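Local structure of transcriptional regulator, MarR family (Bacillus cereus, 4XRF) at residues K16-E21 / E110-Y115; T29-P34 / K98-E103. The protein probably binds DNA through winged helix-turn-helix domains and regulates transcription, as other members of the MarR family do. One frame throughout, in Å; residues are numbered along the deposited sequence.

Interaction 1 of 2, residues K16-E21 / E110-Y115; sequences KKMQTE and EHIAKY. With DAO (lauric acid), chain F; ISQ (isoquinoline), chain E.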
loop_
_atom_site.group_PDB
_atom_site.type_symbol
_atom_site.label_atom_id
_atom_site.label_comp_id
_atom_site.label_asym_id
_atom_site.label_seq_id
_atom_site.Cartn_x
_atom_site.Cartn_y
_atom_site.Cartn_z
ATOM N N LYS A 16 -4.828 0.888 7.844
ATOM C CA LYS A 16 -4.709 2.082 7.032
ATOM C C LYS A 16 -3.956 3.184 7.808
ATOM O O LYS A 16 -3.061 3.839 7.263
ATOM C CB LYS A 16 -6.127 2.535 6.673
ATOM C CG LYS A 16 -6.287 3.488 5.510
ATOM C CD LYS A 16 -7.773 3.663 5.209
ATOM C CE LYS A 16 -8.059 4.928 4.413
ATOM N NZ LYS A 16 -7.992 6.162 5.249
ATOM N N LYS A 17 -4.317 3.380 9.077
ATOM C CA LYS A 17 -3.609 4.303 9.966
ATOM C C LYS A 17 -2.196 3.802 10.329
ATOM O O LYS A 17 -1.229 4.561 10.280
ATOM C CB LYS A 17 -4.434 4.548 11.234
ATOM C CG LYS A 17 -3.858 5.589 12.170
ATOM C CD LYS A 17 -4.153 7.006 11.688
ATOM C CE LYS A 17 -3.450 8.017 12.571
ATOM N NZ LYS A 17 -3.728 9.427 12.174
ATOM N N MET A 18 -2.084 2.526 10.684
ATOM C CA MET A 18 -0.799 1.921 11.069
ATOM C C MET A 18 0.244 1.935 9.936
ATOM O O MET A 18 1.438 2.050 10.187
ATOM C CB MET A 18 -1.023 0.489 11.563
ATOM C CG MET A 18 -0.297 0.130 12.850
ATOM S SD MET A 18 -0.917 1.067 14.256
ATOM C CE MET A 18 -1.049 -0.192 15.511
ATOM N N GLN A 19 -0.216 1.820 8.695
ATOM C CA GLN A 19 0.652 1.856 7.515
ATOM C C GLN A 19 1.366 3.204 7.327
ATOM O O GLN A 19 2.550 3.252 6.987
ATOM C CB GLN A 19 -0.178 1.541 6.278
ATOM C CG GLN A 19 0.624 1.136 5.065
ATOM C CD GLN A 19 -0.215 0.355 4.080
ATOM O OE1 GLN A 19 -0.699 -0.739 4.385
ATOM N NE2 GLN A 19 -0.401 0.915 2.892
ATOM N N THR A 20 0.635 4.291 7.536
ATOM C CA THR A 20 1.213 5.627 7.513
ATOM C C THR A 20 2.306 5.753 8.582
ATOM O O THR A 20 3.352 6.333 8.337
ATOM C CB THR A 20 0.121 6.685 7.781
ATOM O OG1 THR A 20 -1.005 6.413 6.937
ATOM C CG2 THR A 20 0.632 8.119 7.532
ATOM N N GLU A 21 2.049 5.213 9.768
ATOM C CA GLU A 21 2.994 5.339 10.865
ATOM C C GLU A 21 4.223 4.451 10.632
ATOM O O GLU A 21 5.330 4.804 11.015
ATOM C CB GLU A 21 2.327 5.020 12.214
ATOM C CG GLU A 21 1.020 5.765 12.512
ATOM C CD GLU A 21 1.168 7.266 12.601
ATOM O OE1 GLU A 21 2.314 7.757 12.680
ATOM O OE2 GLU A 21 0.128 7.969 12.597
ATOM N N GLU A 110 6.217 7.528 17.545
ATOM C CA GLU A 110 5.617 7.841 18.850
ATOM C C GLU A 110 4.099 7.672 18.902
ATOM O O GLU A 110 3.534 7.461 19.978
ATOM C CB GLU A 110 6.016 9.254 19.326
ATOM C CG GLU A 110 7.448 9.350 19.854
ATOM C CD GLU A 110 7.669 8.571 21.150
ATOM O OE1 GLU A 110 7.138 9.002 22.201
ATOM O OE2 GLU A 110 8.382 7.536 21.124
ATOM N N HIS A 111 3.443 7.783 17.750
ATOM C CA HIS A 111 2.007 7.530 17.665
ATOM C C HIS A 111 1.691 6.056 17.985
ATOM O O HIS A 111 0.742 5.774 18.718
ATOM C CB HIS A 111 1.446 7.945 16.296
ATOM C CG HIS A 111 1.458 9.427 16.061
ATOM N ND1 HIS A 111 0.307 10.187 16.029
ATOM C CD2 HIS A 111 2.482 10.291 15.861
ATOM C CE1 HIS A 111 0.619 11.457 15.823
ATOM N NE2 HIS A 111 1.933 11.548 15.716
ATOM N N ILE A 112 2.498 5.131 17.451
ATOM C CA ILE A 112 2.331 3.692 17.712
ATOM C C ILE A 112 2.551 3.378 19.189
ATOM O O ILE A 112 1.790 2.605 19.776
ATOM C CB ILE A 112 3.225 2.807 16.815
ATOM C CG1 ILE A 112 2.770 2.906 15.360
ATOM C CG2 ILE A 112 3.147 1.336 17.243
ATOM C CD1 ILE A 112 3.774 2.370 14.361
ATOM N N ALA A 113 3.564 4.003 19.789
ATOM C CA ALA A 113 3.862 3.815 21.205
ATOM C C ALA A 113 2.700 4.323 22.055
ATOM O O ALA A 113 2.313 3.678 23.026
ATOM C CB ALA A 113 5.155 4.528 21.579
ATOM N N LYS A 114 2.154 5.483 21.683
ATOM C CA LYS A 114 0.984 6.059 22.349
ATOM C C LYS A 114 -0.229 5.124 22.344
ATOM O O LYS A 114 -0.862 4.953 23.388
ATOM C CB LYS A 114 0.615 7.415 21.730
ATOM C CG LYS A 114 -0.510 8.153 22.436
ATOM C CD LYS A 114 -0.616 9.610 21.989
ATOM C CE LYS A 114 0.661 10.395 22.275
ATOM N NZ LYS A 114 0.385 11.844 22.524
ATOM N N TYR A 115 -0.552 4.539 21.185
ATOM C CA TYR A 115 -1.697 3.631 21.067
ATOM C C TYR A 115 -1.520 2.414 21.970
ATOM O O TYR A 115 -2.421 2.053 22.724
ATOM C CB TYR A 115 -1.909 3.134 19.622
ATOM C CG TYR A 115 -2.039 4.200 18.539
ATOM C CD1 TYR A 115 -2.674 5.422 18.782
ATOM C CD2 TYR A 115 -1.558 3.949 17.245
ATOM C CE1 TYR A 115 -2.794 6.382 17.781
ATOM C CE2 TYR A 115 -1.677 4.894 16.240
ATOM C CZ TYR A 115 -2.289 6.102 16.506
ATOM O OH TYR A 115 -2.393 7.030 15.495
HETATM O O1 DAO F . -4.188 6.106 4.042
HETATM O O2 DAO F . -5.773 6.829 2.713
HETATM C C1 DAO F . -4.681 6.239 2.898
HETATM C C2 DAO F . -3.939 5.687 1.691
HETATM C C3 DAO F . -3.099 4.451 2.023
HETATM C C4 DAO F . -3.705 3.177 1.432
HETATM C C5 DAO F . -4.419 2.362 2.505
HETATM C C6 DAO F . -4.534 0.888 2.129
HETATM C C7 DAO F . -5.174 0.092 3.265
HETATM C C8 DAO F . -4.450 -1.227 3.533
HETATM C C9 DAO F . -4.926 -1.844 4.847
HETATM C C10 DAO F . -4.002 -2.949 5.348
HETATM C C11 DAO F . -4.790 -4.019 6.100
HETATM C C12 DAO F . -3.964 -4.671 7.189
HETATM C C1 ISQ E . -0.661 -3.134 12.959
HETATM N N2 ISQ E . 0.026 -3.093 14.122
HETATM C C3 ISQ E . -0.513 -3.489 15.298
HETATM C C4 ISQ E . -1.829 -3.955 15.389
HETATM C C4A ISQ E . -2.597 -4.024 14.230
HETATM C C5 ISQ E . -3.911 -4.473 14.241
HETATM C C6 ISQ E . -4.626 -4.519 13.041
HETATM C C7 ISQ E . -4.052 -4.116 11.831
HETATM C C8 ISQ E . -2.735 -3.652 11.772
HETATM C C8A ISQ E . -1.981 -3.594 12.946
#
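Met18, Glu21, Ile112 and Tyr115 form the tight part of this contact between two helical segments, 16-21 and 110-115, whose axes come within 10.2 Å at 136°. At the closest backbone pairing, Glu21 CB meets Ile112 CD1 at 3.7 Å; the glutamate thus lends its aliphatic root to the seam. Next to it, the sulfur of Met18 lies at the edge of the buried Tyr115 ring, a Met-aromatic contact with SD 5.4 Å from the ring centroid. Met18 CG also touches isoquinoline C1 at 3.3 Å, and bends at chi2 and chi3 return its methyl CE to the same ligand, 3.3 Å from C3; an unbranched thioether suits a residue meeting both ring systems.

Toward solvent, the exposed Lys17 and His111 make few contacts and no bond across the seam. The Glu21 carboxylate lies nearly parallel to the His111 ring, their planes 13° apart, and would probably attract it if the histidine were protonated. Lys17 crosses Tyr115 at about a right angle, its CE 3.3 Å from Tyr115 OH, while its ammonium group continues past. On the same helix, Lys16 NZ makes a weak hydrogen bond to lauric acid O2 at 3.4 Å.

Helix 110-116, which follows helix 95-106, thus docks on the long helix 4-29, where Gln8 and Ile138 of the second subunit also pack, consistent with the helical dimerisation region of MarR proteins.

Interaction 2 of 2, residues T29-P34 / K98-E103; sequences TGLTPP and KARVEE. With PO4 (phosphate ion), chain I.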
loop_
_atom_site.group_PDB
_atom_site.type_symbol
_atom_site.label_atom_id
_atom_site.label_comp_id
_atom_site.label_asym_id
_atom_site.label_seq_id
_atom_site.Cartn_x
_atom_site.Cartn_y
_atom_site.Cartn_z
ATOM N N THR A 29 14.248 5.122 10.461
ATOM C CA THR A 29 15.156 4.107 10.993
ATOM C C THR A 29 15.889 3.302 9.915
ATOM O O THR A 29 16.895 2.675 10.211
ATOM C CB THR A 29 14.432 3.112 11.939
ATOM O OG1 THR A 29 13.462 2.363 11.196
ATOM C CG2 THR A 29 13.733 3.858 13.077
ATOM N N GLY A 30 15.377 3.316 8.681
ATOM C CA GLY A 30 15.900 2.487 7.580
ATOM C C GLY A 30 15.577 0.999 7.677
ATOM O O GLY A 30 16.212 0.176 7.011
ATOM N N LEU A 31 14.590 0.659 8.511
ATOM C CA LEU A 31 14.188 -0.731 8.749
ATOM C C LEU A 31 12.680 -0.941 8.671
ATOM O O LEU A 31 11.928 -0.117 9.131
ATOM C CB LEU A 31 14.675 -1.191 10.138
ATOM C CG LEU A 31 16.182 -1.033 10.423
ATOM C CD1 LEU A 31 16.479 -1.034 11.924
ATOM C CD2 LEU A 31 17.009 -2.087 9.677
ATOM N N THR A 32 12.244 -2.063 8.106
ATOM C CA THR A 32 10.858 -2.498 8.266
ATOM C C THR A 32 10.727 -3.112 9.670
ATOM O O THR A 32 11.741 -3.447 10.299
ATOM C CB THR A 32 10.478 -3.587 7.258
ATOM O OG1 THR A 32 11.213 -4.764 7.576
ATOM C CG2 THR A 32 10.821 -3.177 5.839
ATOM N N PRO A 33 9.487 -3.252 10.182
ATOM C CA PRO A 33 9.378 -3.850 11.514
ATOM C C PRO A 33 9.983 -5.251 11.710
ATOM O O PRO A 33 10.553 -5.488 12.777
ATOM C CB PRO A 33 7.867 -3.812 11.789
ATOM C CG PRO A 33 7.455 -2.533 11.092
ATOM C CD PRO A 33 8.232 -2.567 9.791
ATOM N N PRO A 34 9.895 -6.166 10.708
ATOM C CA PRO A 34 10.548 -7.451 10.940
ATOM C C PRO A 34 12.085 -7.364 10.960
ATOM O O PRO A 34 12.731 -8.103 11.734
ATOM C CB PRO A 34 10.063 -8.322 9.760
ATOM C CG PRO A 34 8.737 -7.708 9.390
ATOM C CD PRO A 34 9.004 -6.233 9.530
ATOM N N LYS A 98 24.590 -2.938 15.211
ATOM C CA LYS A 98 24.412 -2.575 16.626
ATOM C C LYS A 98 24.088 -1.101 16.797
ATOM O O LYS A 98 23.180 -0.750 17.555
ATOM C CB LYS A 98 25.629 -2.958 17.474
ATOM C CG LYS A 98 25.340 -2.959 18.969
ATOM N N ALA A 99 24.815 -0.236 16.089
ATOM C CA ALA A 99 24.506 1.189 16.098
ATOM C C ALA A 99 23.108 1.462 15.515
ATOM O O ALA A 99 22.363 2.288 16.042
ATOM C CB ALA A 99 25.576 1.983 15.352
ATOM N N ARG A 100 22.743 0.764 14.440
ATOM C CA ARG A 100 21.422 0.968 13.836
ATOM C C ARG A 100 20.274 0.598 14.788
ATOM O O ARG A 100 19.301 1.334 14.884
ATOM C CB ARG A 100 21.261 0.221 12.501
ATOM C CG ARG A 100 19.973 0.586 11.762
ATOM C CD ARG A 100 20.041 1.959 11.063
ATOM N NE ARG A 100 20.826 1.838 9.843
ATOM C CZ ARG A 100 20.376 1.316 8.700
ATOM N NH1 ARG A 100 19.115 0.906 8.582
ATOM N NH2 ARG A 100 21.193 1.194 7.660
ATOM N N VAL A 101 20.392 -0.528 15.493
ATOM C CA VAL A 101 19.309 -0.960 16.376
ATOM C C VAL A 101 19.093 0.022 17.557
ATOM O O VAL A 101 17.948 0.357 17.887
ATOM C CB VAL A 101 19.415 -2.471 16.757
ATOM C CG1 VAL A 101 20.587 -2.756 17.686
ATOM C CG2 VAL A 101 18.107 -2.987 17.327
ATOM N N GLU A 102 20.184 0.544 18.121
ATOM C CA GLU A 102 20.112 1.569 19.173
ATOM C C GLU A 102 19.500 2.878 18.676
ATOM O O GLU A 102 18.639 3.466 19.340
ATOM C CB GLU A 102 21.494 1.838 19.772
ATOM C CG GLU A 102 22.078 0.655 20.531
ATOM C CD GLU A 102 23.484 0.918 21.049
ATOM O OE1 GLU A 102 23.820 2.094 21.315
ATOM O OE2 GLU A 102 24.254 -0.049 21.198
ATOM N N GLU A 103 19.950 3.334 17.511
ATOM C CA GLU A 103 19.369 4.499 16.853
ATOM C C GLU A 103 17.870 4.293 16.569
ATOM O O GLU A 103 17.057 5.156 16.881
ATOM C CB GLU A 103 20.152 4.798 15.574
ATOM C CG GLU A 103 19.513 5.810 14.629
ATOM C CD GLU A 103 20.138 5.734 13.242
ATOM O OE1 GLU A 103 21.215 6.347 13.046
ATOM O OE2 GLU A 103 19.560 5.048 12.357
HETATM P P PO4 I . 24.172 3.053 8.618
HETATM O O1 PO4 I . 23.735 1.889 7.764
HETATM O O2 PO4 I . 23.720 2.869 10.019
HETATM O O3 PO4 I . 23.549 4.336 8.026
HETATM O O4 PO4 I . 25.684 3.216 8.523
#
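Thr29 and Gly30 turn their carbonyls to Arg100 where the chain leaves helix 4-29, Gly30 breaking the helix with a positive phi of 73° that the lack of a side chain makes easy. Thr29 and Glu103 have the nearest CA atoms, 7.2 Å apart. Arg100 NH1 donates to Thr29 O at 3.3 Å, on a lone pair in the carbonyl plane although the acceptor is tilted from the guanidinium plane, and more weakly to Gly30 O at 3.4 Å, which lies near that plane. Bends at chi2 and chi3 (76° and 77°) fold the arginine back to these carbonyls, and Leu31 passes at a slant across the folded chain, its CD1 3.9 Å from Arg100 CG.

This is the connection between helix 4-29 and helix 33-45 of the winged helix-turn-helix fold, fastened to helix 95-106, which follows the wing strands. Thr32 forms the N-cap of helix 33-45, its short hydroxyl side chain capping a backbone N, and Pro33 suits the first turn because its missing N-H is not needed there.

The remaining guanidinium nitrogens face a phosphate ion, probably from the crystallisation liquor: Arg100 NE reaches its O2 at 3.1 Å and NH2 its O1 at 2.6 Å, both nearly straight. Arg100 of the fourth subunit binds the same phosphate, whose negative charge probably eases the approach of the two arginines, while Gln74 bonds both Arg100 NH2 and Gly30 O.

The centres of interactions 1 and 2 lie about 17 Å apart, and their nearest atoms are separated by about 7 Å without touching. Along the chain the order is 16-21, 29-34, 98-103, 110-115, so interaction 2 falls wholly between the two halves of interaction 1. Helix 4-29 and the turn after it are therefore tied twice to the segments that follow the wing, helices 95-106 and 110-116, which holds the two ends of the winged part together. Between 29-34 and 98-103 run most of helix 33-45, helices 50-57 and 61-73 and the wing strands 77-81 and 89-93, the part that probably binds DNA. Both contacts touch the second subunit, with interaction 1 nearer the bound isoquinoline and lauric acid.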